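Local coordinates for extracellular solute-binding protein family 1 (PDB 4R2F) that probably captures sugars outside the cell for an ABC-type transporter and binds laminaribiose between its two lobes, at residues D130-G135 with A148-L153; K337-W340 with L344-A347. One frame throughout, in Å; residues are numbered along the deposited sequence.

Both contacts are buried, and strand 145-161 connects them: contact 1 uses it directly, while contact 2 rests against it through Trp340, Met345 and Ala347. They meet where Trp151 CZ3 lies 3.8 Å from Met345 CE and where Gln152 OE1 approaches Ala347 CB. Contact 1 is the smaller and lies farther from the sugar, with an exposed loop on its outer flank; its side-chain contacts are apolar. Contact 2 covers more than twice the surface and combines hydrocarbon and sulfur packing with two hydrogen bonds, one between backbone groups at the helix end and one from the indole N-H to a loop carbonyl. Its Ala347 side chain is about 6 Å from a bound glucose unit.

Contact 1: D130-G135 with A148-L153; sequences DDFLPG and AVPWQL
Phe132 reaches from the loop 130-135 to Val149 and Pro150 on strand 145-161, and this one ring makes the close part of the contact. Its outer rim does the touching: CZ lies 3.8 Å from Val149 CG1, and the neighbouring CE1 meets Pro150 CG at 3.8 Å. The approach to both is oblique to the ring plane. With CG set beside its own backbone N (chi1 -86°), the phenyl group spans a backbone gap of 8.8 Å between Phe132 CA and Pro150 CA. Val149 contributes the methyl that lies anti to its backbone N (chi1 180°), while Pro150 offers the puckered corner of its ring. Around this core, Phe351 stacks on Phe132, and Leu123 and Val119 of helix 117-126 pack against Phe132 and Val149 respectively.

The packing opens out one residue along. Leu133 and Leu153 each point toward the opposite segment, yet Leu133 CD1 and Leu153 CD1 stay 4.9 Å apart, and farther out Asp130, Pro134 and Gly135 are exposed. Separate backbone bonds position the two partners, Leu133 with Val350 on the loop side and Val149 with Ile313 on the strand side. The result is an apolar plug between a connecting loop and a long strand of the central mixed sheet, as expected of the two-lobed alpha/beta fold of extracellular solute-binding proteins.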
# COMPACT_ATOMS: atom_id res chain seq x y z
N ASP A 130 11.40 -16.05 14.97
CA ASP A 130 12.25 -15.15 15.74
C ASP A 130 12.83 -14.01 14.90
O ASP A 130 13.25 -13.01 15.47
CB ASP A 130 13.41 -15.92 16.36
CG ASP A 130 14.26 -15.06 17.24
OD1 ASP A 130 13.76 -14.62 18.29
OD2 ASP A 130 15.42 -14.80 16.87
N ASP A 131 12.88 -14.14 13.57
CA ASP A 131 13.40 -13.07 12.69
C ASP A 131 12.33 -12.01 12.31
O ASP A 131 12.65 -10.97 11.75
CB ASP A 131 14.02 -13.69 11.44
CG ASP A 131 14.85 -12.72 10.61
OD1 ASP A 131 15.53 -11.83 11.17
OD2 ASP A 131 14.84 -12.86 9.37
N PHE A 132 11.06 -12.25 12.64
CA PHE A 132 10.02 -11.27 12.32
C PHE A 132 10.34 -9.99 13.07
O PHE A 132 10.85 -10.06 14.17
CB PHE A 132 8.62 -11.71 12.74
CG PHE A 132 7.91 -12.57 11.74
CD1 PHE A 132 7.66 -12.10 10.45
CD2 PHE A 132 7.48 -13.86 12.08
CE1 PHE A 132 7.00 -12.90 9.51
CE2 PHE A 132 6.82 -14.65 11.15
CZ PHE A 132 6.59 -14.17 9.87
N LEU A 133 10.04 -8.84 12.49
CA LEU A 133 10.16 -7.59 13.21
C LEU A 133 9.10 -7.54 14.29
O LEU A 133 8.08 -8.23 14.21
CB LEU A 133 10.05 -6.38 12.27
CG LEU A 133 11.24 -6.17 11.32
CD1 LEU A 133 10.81 -5.22 10.22
CD2 LEU A 133 12.45 -5.63 12.07
N PRO A 134 9.34 -6.73 15.33
CA PRO A 134 8.34 -6.63 16.39
C PRO A 134 7.03 -6.04 15.88
O PRO A 134 7.03 -5.11 15.06
CB PRO A 134 9.00 -5.68 17.42
CG PRO A 134 10.45 -5.64 17.07
CD PRO A 134 10.51 -5.87 15.59
N GLY A 135 5.92 -6.60 16.34
CA GLY A 135 4.59 -6.10 16.02
C GLY A 135 4.01 -6.49 14.66
O GLY A 135 2.90 -6.06 14.33
N ALA A 148 -3.58 -14.73 8.47
CA ALA A 148 -2.57 -14.63 7.41
C ALA A 148 -1.21 -14.43 8.06
O ALA A 148 -1.12 -14.31 9.28
CB ALA A 148 -2.87 -13.45 6.48
N VAL A 149 -0.17 -14.37 7.24
CA VAL A 149 1.20 -14.15 7.71
C VAL A 149 1.79 -12.92 7.00
O VAL A 149 1.74 -12.84 5.76
CB VAL A 149 2.06 -15.39 7.43
CG1 VAL A 149 3.48 -15.19 7.91
CG2 VAL A 149 1.45 -16.62 8.08
N PRO A 150 2.38 -11.98 7.76
CA PRO A 150 2.92 -10.80 7.08
C PRO A 150 4.07 -11.11 6.15
O PRO A 150 4.84 -12.01 6.44
CB PRO A 150 3.44 -9.94 8.25
CG PRO A 150 3.75 -10.93 9.33
CD PRO A 150 2.65 -11.95 9.21
N TRP A 151 4.20 -10.37 5.06
CA TRP A 151 5.37 -10.56 4.17
C TRP A 151 6.08 -9.28 3.77
O TRP A 151 7.25 -9.31 3.39
CB TRP A 151 5.01 -11.44 2.94
CG TRP A 151 4.31 -10.77 1.80
CD1 TRP A 151 2.99 -10.41 1.73
CD2 TRP A 151 4.88 -10.39 0.54
NE1 TRP A 151 2.72 -9.80 0.53
CE2 TRP A 151 3.85 -9.80 -0.23
CE3 TRP A 151 6.16 -10.51 -0.02
CZ2 TRP A 151 4.07 -9.33 -1.53
CZ3 TRP A 151 6.37 -10.03 -1.29
CH2 TRP A 151 5.32 -9.45 -2.04
N GLN A 152 5.39 -8.16 3.84
CA GLN A 152 6.01 -6.88 3.60
C GLN A 152 5.13 -5.77 4.12
O GLN A 152 3.94 -5.98 4.43
CB GLN A 152 6.34 -6.66 2.10
CG GLN A 152 5.25 -7.01 1.10
CD GLN A 152 4.47 -5.81 0.56
OE1 GLN A 152 4.15 -4.86 1.29
NE2 GLN A 152 4.13 -5.87 -0.71
N LEU A 153 5.75 -4.59 4.24
CA LEU A 153 5.12 -3.40 4.71
C LEU A 153 5.21 -2.34 3.64
O LEU A 153 6.28 -1.84 3.33
CB LEU A 153 5.77 -2.90 5.99
CG LEU A 153 5.67 -3.82 7.22
CD1 LEU A 153 6.72 -3.44 8.25
CD2 LEU A 153 4.27 -3.74 7.79

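Contact 2: K337-W340 with L344-A347; sequences KELW and LMNA
A Met-aromatic contact at the end of helix 337-341, close to the sugar pocket of this solute-binding fold, joins Trp340 to Met345 as the chain turns back past the helix. Met345 lies over one face of the indole, with CG 3.6 Å from the centroid of the six-membered ring and only 11° off its normal, a CH-pi contact near the ring centre. The sulfur follows at a greater height: SD is 4.6 Å from the same centroid. Bends at both chi2 and chi3 curl the methionine so that CE also returns to the indole, 4.0 Å from Trp340 CH2. Leu339 CB reaches the same methylene from the side, 3.9 Å from Met345 CG and roughly at right angles to the direction of the indole.

The backbone closes the turn. Leu344 N donates to Leu339 O over 2.9 Å in a nearly straight bond, which satisfies a carbonyl near the helix end from a residue five positions on. The side chains of these two leucines are only loosely apposed, but both also touch Ala55 of helix 50-61, which covers this flank; Tyr52 of the same helix meets Met345.

While its face takes the methionine, the indole uses its edge for a polar bond that, together with that face contact, limits rotation of the ring: Trp340 NE1 donates to Ala347 O at 3.0 Å, with the oxygen close to the ring plane and the nitrogen tilted 28° from the carbonyl plane.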
# COMPACT_ATOMS: atom_id res chain seq x y z
N LYS A 337 13.91 -13.19 1.04
CA LYS A 337 15.14 -12.38 1.03
C LYS A 337 15.71 -12.16 -0.37
O LYS A 337 16.27 -11.10 -0.65
CB LYS A 337 16.20 -13.01 1.94
CG LYS A 337 16.61 -14.43 1.56
CD LYS A 337 17.59 -15.02 2.56
CE LYS A 337 18.04 -16.39 2.07
NZ LYS A 337 18.53 -17.22 3.20
N GLU A 338 15.56 -13.12 -1.27
CA GLU A 338 16.11 -12.97 -2.63
C GLU A 338 15.52 -11.78 -3.36
O GLU A 338 16.19 -11.18 -4.20
CB GLU A 338 15.87 -14.23 -3.47
CG GLU A 338 16.67 -15.44 -2.98
CD GLU A 338 16.16 -16.77 -3.52
OE1 GLU A 338 15.40 -16.79 -4.52
OE2 GLU A 338 16.53 -17.80 -2.93
N LEU A 339 14.26 -11.44 -3.07
CA LEU A 339 13.59 -10.36 -3.77
C LEU A 339 14.16 -9.01 -3.37
O LEU A 339 14.29 -8.11 -4.21
CB LEU A 339 12.08 -10.41 -3.52
CG LEU A 339 11.38 -11.67 -4.02
CD1 LEU A 339 9.97 -11.77 -3.44
CD2 LEU A 339 11.35 -11.75 -5.54
N TRP A 340 14.49 -8.86 -2.09
CA TRP A 340 15.17 -7.65 -1.62
C TRP A 340 16.64 -7.65 -2.01
O TRP A 340 17.21 -6.59 -2.23
CB TRP A 340 15.03 -7.48 -0.11
CG TRP A 340 13.74 -6.84 0.26
CD1 TRP A 340 13.49 -5.50 0.40
CD2 TRP A 340 12.49 -7.51 0.52
NE1 TRP A 340 12.18 -5.29 0.73
CE2 TRP A 340 11.54 -6.50 0.83
CE3 TRP A 340 12.09 -8.85 0.52
CZ2 TRP A 340 10.21 -6.80 1.13
CZ3 TRP A 340 10.77 -9.15 0.83
CH2 TRP A 340 9.83 -8.12 1.11
N LEU A 344 14.15 -5.88 -6.11
CA LEU A 344 12.95 -5.94 -6.94
C LEU A 344 11.68 -5.45 -6.20
O LEU A 344 10.64 -5.34 -6.82
CB LEU A 344 12.73 -7.39 -7.38
CG LEU A 344 13.82 -7.93 -8.29
CD1 LEU A 344 13.56 -9.41 -8.57
CD2 LEU A 344 13.86 -7.11 -9.58
N MET A 345 11.79 -5.17 -4.91
CA MET A 345 10.64 -4.77 -4.09
C MET A 345 10.43 -3.26 -3.95
O MET A 345 11.38 -2.46 -3.93
CB MET A 345 10.74 -5.39 -2.70
CG MET A 345 10.62 -6.91 -2.67
SD MET A 345 9.05 -7.54 -3.24
CE MET A 345 7.95 -6.71 -2.11
N ASN A 346 9.15 -2.88 -3.88
CA ASN A 346 8.75 -1.50 -3.61
C ASN A 346 8.06 -1.41 -2.23
O ASN A 346 7.08 -0.67 -2.06
CB ASN A 346 7.80 -1.00 -4.69
CG ASN A 346 8.49 -0.70 -5.99
OD1 ASN A 346 7.83 -0.36 -6.96
ND2 ASN A 346 9.81 -0.82 -6.03
N ALA A 347 8.62 -2.13 -1.27
CA ALA A 347 8.07 -2.20 0.09
C ALA A 347 9.17 -2.55 1.08
O ALA A 347 10.23 -3.01 0.68
CB ALA A 347 6.96 -3.23 0.16